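Local atomic coordinates of PnpC (Pseudomonas putida, PDB entry 3N9T), a protein that catalyses, as a hydroxyquinol 1,2-dioxygenase of the intradiol ring-cleavage family, the oxygen-dependent opening of an aromatic ring at a ferric iron centre. Residues N210-R215 and D240-S245; P226-L231 and F285-E290; E260-H265 and Y278-Y283. All coordinates share one frame; numbering follows the deposited sequence.

In the fold
All three contacts belong to the mixed beta-sheet domain that carries the ferric iron, and they differ in depth and chemistry. Contact 1 is a surface contact made almost wholly by side chains, an aromatic cluster between the start of strand 214-224 and the loop after strand 231-237. Contacts 2 and 3 share strand 278-287 and are each partly buried. Contact 3 pairs its beginning with strand 256-262 by regular antiparallel bonds, with charged side chains on both faces of the pair. In contact 2 its far end meets the 226-231 loop through a single bridge, a water, a long salt bridge and apolar contacts. Contacts 1 and 2 lie on opposite sides of the chain's centre.

Contact 1. Residues N210-R215 and D240-S245; sequences NRHAWR and DPYLDS
Tyr242 lies against both Trp214 and His212, forming an aromatic cluster that joins the start of strand 214-224 to the loop after strand 231-237 in the iron-binding beta domain of this intradiol dioxygenase. The Tyr242 ring and the five-membered ring of Trp214 make an offset stack, with planes only 2° apart and centroids 4.3 Å apart. The offset brings Trp214 CB over the centre of the tyrosine ring as a CH-pi contact, 3.6 Å from its centroid, while Tyr242 OH reaches over the indole face near its rim. His212 adds an edge-to-face pair: the edge of Tyr242 turns toward the imidazole face, with the planes at 59°, and Tyr242 CD1 comes within 3.5 Å of His212 NE2.

Hydrogen bonds hold the imidazole by both nitrogens. Its ND1 accepts from the backbone N of Trp214 at 2.8 Å, the donor tilted somewhat from the ring plane. This bond inside 210-215 fixes the rotation of the ring that meets Tyr242. The other nitrogen, NE2, pairs with Ser245 OG, which lies near the ring plane.

Turns shape the loop. Asp240 OD2 accepts from Tyr242 N in an Asx turn, and a type I turn from Tyr242 to Ser245 returns the serine hydroxyl to the histidine. Arg215 sets off away from the loop; its guanidinium makes a salt bridge with Asp246, and its side chain passes near the iron ligands Tyr194 and His218. With chi1 at 70°, Ser245 OG sits between its own backbone N and carbonyl carbon, 2.7 Å from His212 NE2 in a nearly straight bond.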
loop_
_atom_site.group_PDB
_atom_site.type_symbol
_atom_site.label_atom_id
_atom_site.label_comp_id
_atom_site.label_asym_id
_atom_site.label_seq_id
_atom_site.Cartn_x
_atom_site.Cartn_y
_atom_site.Cartn_z
ATOM N N ASN A 210 -1.178 10.008 -17.582
ATOM C CA ASN A 210 -1.821 11.009 -18.497
ATOM C C ASN A 210 -3.311 11.113 -18.106
ATOM O O ASN A 210 -4.209 11.192 -18.974
ATOM C CB ASN A 210 -1.632 10.546 -19.954
ATOM C CG ASN A 210 -2.170 11.534 -20.982
ATOM O OD1 ASN A 210 -1.953 12.766 -20.874
ATOM N ND2 ASN A 210 -2.924 11.001 -21.980
ATOM N N ARG A 211 -3.589 11.117 -16.787
ATOM C CA ARG A 211 -4.978 11.237 -16.311
ATOM C C ARG A 211 -5.151 12.648 -15.872
ATOM O O ARG A 211 -4.260 13.206 -15.264
ATOM C CB ARG A 211 -5.222 10.316 -15.095
ATOM C CG ARG A 211 -5.515 8.886 -15.553
ATOM C CD ARG A 211 -5.619 7.896 -14.378
ATOM N NE ARG A 211 -6.681 8.364 -13.495
ATOM C CZ ARG A 211 -7.024 7.778 -12.380
ATOM N NH1 ARG A 211 -6.376 6.673 -12.012
ATOM N NH2 ARG A 211 -7.978 8.329 -11.614
ATOM N N HIS A 212 -6.313 13.200 -16.109
ATOM C CA HIS A 212 -6.612 14.513 -15.566
ATOM C C HIS A 212 -7.072 14.393 -14.064
ATOM O O HIS A 212 -7.349 13.287 -13.591
ATOM C CB HIS A 212 -7.667 15.195 -16.466
ATOM C CG HIS A 212 -9.046 14.616 -16.345
ATOM N ND1 HIS A 212 -9.739 14.603 -15.156
ATOM C CD2 HIS A 212 -9.865 14.049 -17.266
ATOM C CE1 HIS A 212 -10.913 14.023 -15.342
ATOM N NE2 HIS A 212 -11.024 13.699 -16.618
ATOM N N ALA A 213 -7.130 15.508 -13.350
ATOM C CA ALA A 213 -7.516 15.507 -11.951
ATOM C C ALA A 213 -8.931 16.050 -11.704
ATOM O O ALA A 213 -9.228 16.477 -10.579
ATOM C CB ALA A 213 -6.447 16.292 -11.111
ATOM N N TRP A 214 -9.810 16.059 -12.720
ATOM C CA TRP A 214 -11.122 16.721 -12.546
ATOM C C TRP A 214 -12.209 15.807 -12.034
ATOM O O TRP A 214 -12.364 14.656 -12.488
ATOM C CB TRP A 214 -11.640 17.410 -13.815
ATOM C CG TRP A 214 -10.816 18.568 -14.251
ATOM C CD1 TRP A 214 -9.704 18.519 -15.028
ATOM C CD2 TRP A 214 -11.010 19.941 -13.917
ATOM N NE1 TRP A 214 -9.190 19.779 -15.205
ATOM C CE2 TRP A 214 -9.977 20.675 -14.545
ATOM C CE3 TRP A 214 -11.988 20.642 -13.196
ATOM C CZ2 TRP A 214 -9.893 22.058 -14.475
ATOM C CZ3 TRP A 214 -11.888 22.011 -13.115
ATOM C CH2 TRP A 214 -10.823 22.706 -13.705
ATOM N N ARG A 215 -13.032 16.371 -11.164
ATOM C CA ARG A 215 -14.375 15.843 -10.968
ATOM C C ARG A 215 -15.454 16.564 -11.776
ATOM O O ARG A 215 -15.448 17.793 -11.835
ATOM C CB ARG A 215 -14.729 15.908 -9.528
ATOM C CG ARG A 215 -13.623 15.217 -8.706
ATOM C CD ARG A 215 -14.200 14.354 -7.639
ATOM N NE ARG A 215 -15.180 13.411 -8.149
ATOM C CZ ARG A 215 -16.193 12.985 -7.423
ATOM N NH1 ARG A 215 -16.316 13.402 -6.179
ATOM N NH2 ARG A 215 -17.067 12.129 -7.912
ATOM N N ASP A 240 -21.760 17.425 -18.234
ATOM C CA ASP A 240 -20.454 17.886 -17.736
ATOM C C ASP A 240 -19.406 17.257 -18.637
ATOM O O ASP A 240 -19.559 16.124 -19.031
ATOM C CB ASP A 240 -20.247 17.472 -16.263
ATOM C CG ASP A 240 -18.971 18.022 -15.674
ATOM O OD1 ASP A 240 -19.030 19.004 -14.901
ATOM O OD2 ASP A 240 -17.887 17.479 -15.983
ATOM N N PRO A 241 -18.356 17.998 -18.995
ATOM C CA PRO A 241 -17.433 17.334 -19.926
ATOM C C PRO A 241 -16.588 16.198 -19.302
ATOM O O PRO A 241 -15.907 15.494 -20.021
ATOM C CB PRO A 241 -16.521 18.472 -20.376
ATOM C CG PRO A 241 -16.550 19.475 -19.209
ATOM C CD PRO A 241 -17.927 19.350 -18.629
ATOM N N TYR A 242 -16.711 15.961 -17.991
ATOM C CA TYR A 242 -15.861 14.989 -17.278
ATOM C C TYR A 242 -16.647 13.807 -16.736
ATOM O O TYR A 242 -16.092 12.961 -16.032
ATOM C CB TYR A 242 -15.145 15.672 -16.124
ATOM C CG TYR A 242 -14.170 16.724 -16.577
ATOM C CD1 TYR A 242 -13.065 16.395 -17.402
ATOM C CD2 TYR A 242 -14.335 18.059 -16.190
ATOM C CE1 TYR A 242 -12.169 17.352 -17.825
ATOM C CE2 TYR A 242 -13.463 19.041 -16.659
ATOM C CZ TYR A 242 -12.386 18.687 -17.447
ATOM O OH TYR A 242 -11.503 19.697 -17.826
ATOM N N LEU A 243 -17.930 13.742 -17.098
ATOM C CA LEU A 243 -18.864 12.711 -16.647
ATOM C C LEU A 243 -18.373 11.309 -16.897
ATOM O O LEU A 243 -18.610 10.406 -16.078
ATOM C CB LEU A 243 -20.218 12.908 -17.353
ATOM C CG LEU A 243 -21.574 12.755 -16.651
ATOM C CD1 LEU A 243 -21.610 13.320 -15.182
ATOM C CD2 LEU A 243 -22.655 13.409 -17.530
ATOM N N ASP A 244 -17.668 11.115 -18.013
ATOM C CA ASP A 244 -17.193 9.786 -18.405
ATOM C C ASP A 244 -15.773 9.571 -17.923
ATOM O O ASP A 244 -15.208 8.552 -18.201
ATOM C CB ASP A 244 -17.248 9.563 -19.962
ATOM C CG ASP A 244 -18.699 9.570 -20.501
ATOM O OD1 ASP A 244 -19.545 8.815 -19.937
ATOM O OD2 ASP A 244 -19.036 10.326 -21.465
ATOM N N SER A 245 -15.182 10.550 -17.243
ATOM C CA SER A 245 -13.788 10.447 -16.903
ATOM C C SER A 245 -13.517 10.985 -15.465
ATOM O O SER A 245 -12.461 11.498 -15.197
ATOM C CB SER A 245 -12.929 11.172 -18.006
ATOM O OG SER A 245 -13.135 12.567 -17.900
#

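Contact 2. Residues P226-L231 and F285-E290; sequences PGYRKL and FVMEAE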
loop_
_atom_site.group_PDB
_atom_site.type_symbol
_atom_site.label_atom_id
_atom_site.label_comp_id
_atom_site.label_asym_id
_atom_site.label_seq_id
_atom_site.Cartn_x
_atom_site.Cartn_y
_atom_site.Cartn_z
ATOM N N PRO A 226 -36.881 8.337 9.434
ATOM C CA PRO A 226 -37.226 7.233 10.374
ATOM C C PRO A 226 -37.820 6.080 9.584
ATOM O O PRO A 226 -38.713 6.280 8.765
ATOM C CB PRO A 226 -38.280 7.877 11.307
ATOM C CG PRO A 226 -37.932 9.400 11.250
ATOM C CD PRO A 226 -37.571 9.601 9.758
ATOM N N GLY A 227 -37.281 4.888 9.768
ATOM C CA GLY A 227 -37.798 3.743 9.051
ATOM C C GLY A 227 -37.000 3.416 7.824
ATOM O O GLY A 227 -37.199 2.348 7.253
ATOM N N TYR A 228 -36.110 4.321 7.383
ATOM C CA TYR A 228 -35.399 4.117 6.115
ATOM C C TYR A 228 -33.885 4.118 6.331
ATOM O O TYR A 228 -33.373 4.776 7.206
ATOM C CB TYR A 228 -35.779 5.199 5.053
ATOM C CG TYR A 228 -37.211 5.157 4.718
ATOM C CD1 TYR A 228 -38.136 5.798 5.525
ATOM C CD2 TYR A 228 -37.660 4.405 3.654
ATOM C CE1 TYR A 228 -39.476 5.728 5.267
ATOM C CE2 TYR A 228 -39.013 4.308 3.383
ATOM C CZ TYR A 228 -39.904 4.969 4.195
ATOM O OH TYR A 228 -41.252 4.897 3.932
ATOM N N ARG A 229 -33.185 3.425 5.464
ATOM C CA ARG A 229 -31.763 3.373 5.490
ATOM C C ARG A 229 -31.181 4.723 5.024
ATOM O O ARG A 229 -31.662 5.286 4.040
ATOM C CB ARG A 229 -31.366 2.229 4.530
ATOM C CG ARG A 229 -29.866 2.149 4.203
ATOM C CD ARG A 229 -29.546 1.149 3.054
ATOM N NE ARG A 229 -28.172 0.609 3.174
ATOM C CZ ARG A 229 -27.499 -0.082 2.235
ATOM N NH1 ARG A 229 -28.014 -0.337 1.021
ATOM N NH2 ARG A 229 -26.272 -0.525 2.530
ATOM N N LYS A 230 -30.159 5.227 5.703
ATOM C CA LYS A 230 -29.445 6.432 5.271
ATOM C C LYS A 230 -28.912 6.314 3.797
ATOM O O LYS A 230 -28.400 5.254 3.376
ATOM C CB LYS A 230 -28.250 6.701 6.152
ATOM C CG LYS A 230 -27.531 8.019 5.802
ATOM C CD LYS A 230 -26.205 8.176 6.505
ATOM C CE LYS A 230 -26.373 8.383 7.990
ATOM N NZ LYS A 230 -24.993 8.506 8.588
ATOM N N LEU A 231 -29.065 7.390 3.021
ATOM C CA LEU A 231 -28.612 7.417 1.645
ATOM C C LEU A 231 -27.575 8.525 1.547
ATOM O O LEU A 231 -27.848 9.602 1.970
ATOM C CB LEU A 231 -29.795 7.740 0.703
ATOM C CG LEU A 231 -29.402 8.068 -0.727
ATOM C CD1 LEU A 231 -28.723 6.806 -1.378
ATOM C CD2 LEU A 231 -30.696 8.365 -1.539
ATOM N N PHE A 285 -35.628 10.889 -5.386
ATOM C CA PHE A 285 -34.855 9.934 -4.616
ATOM C C PHE A 285 -35.768 8.806 -4.114
ATOM O O PHE A 285 -36.922 9.040 -3.737
ATOM C CB PHE A 285 -34.248 10.600 -3.398
ATOM C CG PHE A 285 -33.202 11.608 -3.743
ATOM C CD1 PHE A 285 -31.877 11.180 -4.045
ATOM C CD2 PHE A 285 -33.517 12.979 -3.730
ATOM C CE1 PHE A 285 -30.857 12.120 -4.400
ATOM C CE2 PHE A 285 -32.493 13.957 -4.101
ATOM C CZ PHE A 285 -31.159 13.473 -4.463
ATOM N N VAL A 286 -35.219 7.606 -4.101
ATOM C CA VAL A 286 -35.923 6.418 -3.658
ATOM C C VAL A 286 -35.075 5.797 -2.515
ATOM O O VAL A 286 -33.910 5.476 -2.714
ATOM C CB VAL A 286 -36.176 5.423 -4.857
ATOM C CG1 VAL A 286 -36.882 4.139 -4.376
ATOM C CG2 VAL A 286 -36.983 6.129 -6.013
ATOM N N MET A 287 -35.683 5.702 -1.334
ATOM C CA MET A 287 -35.074 5.242 -0.112
ATOM C C MET A 287 -35.514 3.825 0.215
ATOM O O MET A 287 -36.649 3.392 -0.118
ATOM C CB MET A 287 -35.434 6.174 1.044
ATOM C CG MET A 287 -34.777 7.632 0.938
ATOM S SD MET A 287 -35.103 8.358 2.548
ATOM C CE MET A 287 -33.602 7.741 3.360
ATOM N N GLU A 288 -34.629 3.104 0.890
ATOM C CA GLU A 288 -34.906 1.708 1.262
ATOM C C GLU A 288 -35.408 1.639 2.698
ATOM O O GLU A 288 -34.837 2.282 3.601
ATOM C CB GLU A 288 -33.636 0.855 1.146
ATOM C CG GLU A 288 -33.176 0.642 -0.245
ATOM C CD GLU A 288 -32.758 -0.805 -0.510
ATOM O OE1 GLU A 288 -31.650 -1.150 -0.047
ATOM O OE2 GLU A 288 -33.505 -1.566 -1.202
ATOM N N ALA A 289 -36.458 0.863 2.900
ATOM C CA ALA A 289 -36.964 0.597 4.242
ATOM C C ALA A 289 -35.900 -0.029 5.168
ATOM O O ALA A 289 -34.904 -0.585 4.710
ATOM C CB ALA A 289 -38.221 -0.280 4.169
ATOM N N GLU A 290 -36.053 0.129 6.476
ATOM C CA GLU A 290 -35.139 -0.578 7.398
ATOM C C GLU A 290 -35.905 -1.571 8.287
ATOM O O GLU A 290 -37.147 -1.587 8.290
ATOM C CB GLU A 290 -34.313 0.407 8.243
ATOM C CG GLU A 290 -32.934 -0.146 8.570
ATOM C CD GLU A 290 -31.989 0.918 9.063
ATOM O OE1 GLU A 290 -32.465 1.803 9.828
ATOM O OE2 GLU A 290 -30.778 0.875 8.681
HETATM O O HOH W 1 -32.183 4.405 1.603
#
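Met287 and Tyr228 meet obliquely. The methionine sulfur stands 5.2 Å from the centroid of the tyrosine ring, 39° off its normal, in a Met-aromatic contact. A bend at chi3 (88°) brings Met287 CE back to Tyr228 CB, 3.8 Å away, and beside the carbonyl of Arg229. Arg229 and Glu288 run side by side and point the same way, their guanidinium and carboxylate planes 44° apart. Their salt bridge is long, 3.9 Å from NH1 to OE1, and the other glutamate oxygen, OE2, is hydrogen-bonded to Thr97. Leu231 and Phe285 cross at about a right angle, Leu231 CD2 approaching Phe285 CD1 to 3.9 Å; Phe285 also meets the rings of Phe221 and Tyr283.

These pairs close the far end of strand 278-287 against the loop linking strands 214-224 and 231-237 of the beta domain. Tyr228 and Ala289 form a single beta bridge, in which Arg229 N gives a nearly straight bond to Glu288 O at 2.7 Å, and Glu290 N donates to Gly227 O. Gly227 has backbone angles that would press a side chain onto the preceding carbonyl oxygen. Beyond the bridge the backbones part, and a water takes over, donating to Arg229 O at 2.6 Å and accepting from Glu288 N at 2.9 Å.

Contact 3. Residues E260-H265 and Y278-Y283; sequences EDRPAH and YKSAYY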
loop_
_atom_site.group_PDB
_atom_site.type_symbol
_atom_site.label_atom_id
_atom_site.label_comp_id
_atom_site.label_asym_id
_atom_site.label_seq_id
_atom_site.Cartn_x
_atom_site.Cartn_y
_atom_site.Cartn_z
ATOM N N GLU A 260 -32.067 22.029 -16.778
ATOM C CA GLU A 260 -32.807 22.572 -17.959
ATOM C C GLU A 260 -32.943 24.054 -17.847
ATOM O O GLU A 260 -32.978 24.597 -16.748
ATOM C CB GLU A 260 -34.220 21.997 -18.046
ATOM C CG GLU A 260 -34.311 20.504 -17.915
ATOM C CD GLU A 260 -35.733 19.996 -18.123
ATOM O OE1 GLU A 260 -36.706 20.769 -17.939
ATOM O OE2 GLU A 260 -35.868 18.830 -18.521
ATOM N N ASP A 261 -33.023 24.732 -18.973
ATOM C CA ASP A 261 -33.236 26.186 -18.957
ATOM C C ASP A 261 -34.729 26.406 -18.893
ATOM O O ASP A 261 -35.453 25.860 -19.677
ATOM C CB ASP A 261 -32.594 26.838 -20.193
ATOM C CG ASP A 261 -31.102 26.517 -20.293
ATOM O OD1 ASP A 261 -30.315 27.234 -19.649
ATOM O OD2 ASP A 261 -30.728 25.527 -20.985
ATOM N N ARG A 262 -35.207 27.136 -17.898
ATOM C CA ARG A 262 -36.645 27.316 -17.755
ATOM C C ARG A 262 -37.028 28.781 -17.876
ATOM O O ARG A 262 -36.225 29.633 -17.518
ATOM C CB ARG A 262 -37.107 26.851 -16.368
ATOM C CG ARG A 262 -36.945 25.371 -16.141
ATOM C CD ARG A 262 -37.849 24.581 -17.071
ATOM N NE ARG A 262 -37.777 23.220 -16.572
ATOM C CZ ARG A 262 -38.554 22.781 -15.584
ATOM N NH1 ARG A 262 -39.467 23.597 -15.060
ATOM N NH2 ARG A 262 -38.411 21.535 -15.130
ATOM N N PRO A 263 -38.310 29.051 -18.249
ATOM C CA PRO A 263 -38.843 30.432 -18.418
ATOM C C PRO A 263 -39.076 31.033 -17.064
ATOM O O PRO A 263 -39.287 30.279 -16.081
ATOM C CB PRO A 263 -40.188 30.206 -19.121
ATOM C CG PRO A 263 -40.578 28.770 -18.848
ATOM C CD PRO A 263 -39.276 28.010 -18.665
ATOM N N ALA A 264 -39.028 32.354 -16.971
ATOM C CA ALA A 264 -39.515 33.020 -15.755
ATOM C C ALA A 264 -40.946 32.588 -15.509
ATOM O O ALA A 264 -41.683 32.341 -16.463
ATOM C CB ALA A 264 -39.423 34.505 -15.849
ATOM N N HIS A 265 -41.293 32.401 -14.228
ATOM C CA HIS A 265 -42.633 32.075 -13.784
ATOM C C HIS A 265 -43.091 30.700 -14.266
ATOM O O HIS A 265 -44.290 30.429 -14.358
ATOM C CB HIS A 265 -43.614 33.234 -14.134
ATOM C CG HIS A 265 -43.091 34.593 -13.744
ATOM N ND1 HIS A 265 -43.004 35.010 -12.436
ATOM C CD2 HIS A 265 -42.572 35.599 -14.488
ATOM C CE1 HIS A 265 -42.448 36.209 -12.384
ATOM N NE2 HIS A 265 -42.164 36.585 -13.615
ATOM N N TYR A 278 -34.231 30.618 -15.536
ATOM C CA TYR A 278 -33.352 30.018 -14.508
ATOM C C TYR A 278 -33.017 28.604 -14.889
ATOM O O TYR A 278 -33.638 28.026 -15.799
ATOM C CB TYR A 278 -34.009 30.061 -13.082
ATOM C CG TYR A 278 -35.271 29.230 -13.002
ATOM C CD1 TYR A 278 -36.468 29.703 -13.499
ATOM C CD2 TYR A 278 -35.256 27.948 -12.416
ATOM C CE1 TYR A 278 -37.650 28.904 -13.440
ATOM C CE2 TYR A 278 -36.364 27.175 -12.379
ATOM C CZ TYR A 278 -37.586 27.659 -12.882
ATOM O OH TYR A 278 -38.751 26.886 -12.823
ATOM N N LYS A 279 -32.029 28.032 -14.205
ATOM C CA LYS A 279 -31.715 26.610 -14.436
ATOM C C LYS A 279 -32.412 25.690 -13.407
ATOM O O LYS A 279 -32.485 26.050 -12.263
ATOM C CB LYS A 279 -30.193 26.401 -14.414
ATOM C CG LYS A 279 -29.411 27.326 -15.396
ATOM C CD LYS A 279 -29.172 26.511 -16.707
ATOM C CE LYS A 279 -28.243 27.293 -17.696
ATOM N NZ LYS A 279 -27.906 26.356 -18.838
ATOM N N SER A 280 -32.904 24.520 -13.834
ATOM C CA SER A 280 -33.694 23.674 -12.940
ATOM C C SER A 280 -33.332 22.238 -13.115
ATOM O O SER A 280 -33.300 21.755 -14.262
ATOM C CB SER A 280 -35.184 23.692 -13.316
ATOM O OG SER A 280 -35.879 23.369 -12.129
ATOM N N ALA A 281 -33.139 21.544 -12.007
ATOM C CA ALA A 281 -32.834 20.107 -12.025
ATOM C C ALA A 281 -33.842 19.380 -11.090
ATOM O O ALA A 281 -33.998 19.768 -9.911
ATOM C CB ALA A 281 -31.419 19.893 -11.572
ATOM N N TYR A 282 -34.483 18.350 -11.625
ATOM C CA TYR A 282 -35.581 17.679 -10.952
ATOM C C TYR A 282 -35.143 16.271 -10.650
ATOM O O TYR A 282 -34.728 15.550 -11.585
ATOM C CB TYR A 282 -36.859 17.588 -11.866
ATOM C CG TYR A 282 -38.005 16.851 -11.156
ATOM C CD1 TYR A 282 -38.760 17.483 -10.196
ATOM C CD2 TYR A 282 -38.292 15.515 -11.466
ATOM C CE1 TYR A 282 -39.768 16.814 -9.525
ATOM C CE2 TYR A 282 -39.296 14.858 -10.853
ATOM C CZ TYR A 282 -40.020 15.497 -9.869
ATOM O OH TYR A 282 -41.001 14.843 -9.197
ATOM N N TYR A 283 -35.276 15.829 -9.405
ATOM C CA TYR A 283 -34.839 14.477 -9.113
ATOM C C TYR A 283 -35.715 13.736 -8.102
ATOM O O TYR A 283 -36.054 14.311 -7.072
ATOM C CB TYR A 283 -33.360 14.452 -8.686
ATOM C CG TYR A 283 -32.725 13.007 -8.770
ATOM C CD1 TYR A 283 -32.192 12.540 -9.966
ATOM C CD2 TYR A 283 -32.700 12.154 -7.651
ATOM C CE1 TYR A 283 -31.630 11.273 -10.077
ATOM C CE2 TYR A 283 -32.123 10.888 -7.734
ATOM C CZ TYR A 283 -31.603 10.451 -8.961
ATOM O OH TYR A 283 -31.008 9.225 -9.075
HETATM O O HOH W 2 -36.064 20.223 -14.697
#
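The Tyr278 ring carries Arg262 CB over one face, 3.8 Å from its centroid, in a CH-pi contact; Pro263 O comes to its CE1 obliquely, at 3.4 Å. The Arg262 guanidinium is covered on one face by Ser280 CB, which sits over its centre, and its plane is turned 55° from the tyrosine ring. Both groups lie on the same side of an antiparallel strand pair, formed by strands 256-262 and 278-287 in the dioxygenase beta sheet.

Glu260 with Ser280 and Arg262 with Tyr278 are hydrogen-bonded pairs, flanking the non-hydrogen-bonded pair of Asp261 and Lys279. Glu260 and Ser280 exchange two N-H...O bonds, as do Arg262 and Tyr278, and the bond from Arg262 N to Tyr278 O is the straightest of the four. On the opposite side of the sheet Asp261 and Lys279 run alongside each other as a salt bridge, though the place of the aspartate oxygen is less sure.

Tyr278 has chi1 at 64°, which turns its ring face to the aliphatic start of Arg262. An alanine in its place would take away the ring, and Arg262 CB would probably be left without the face it packs on. The guanidinium has several partners: NH1 meets Asp266 and the carbonyl of Asp268, NH2 meets Tyr133, and a water joins NH2, weakly, to Ser280 O. Within its own strand, Arg262 NE donates to the anti lone pair of Glu260 OE1 at 3.0 Å, with that oxygen 19° out of the guanidinium plane.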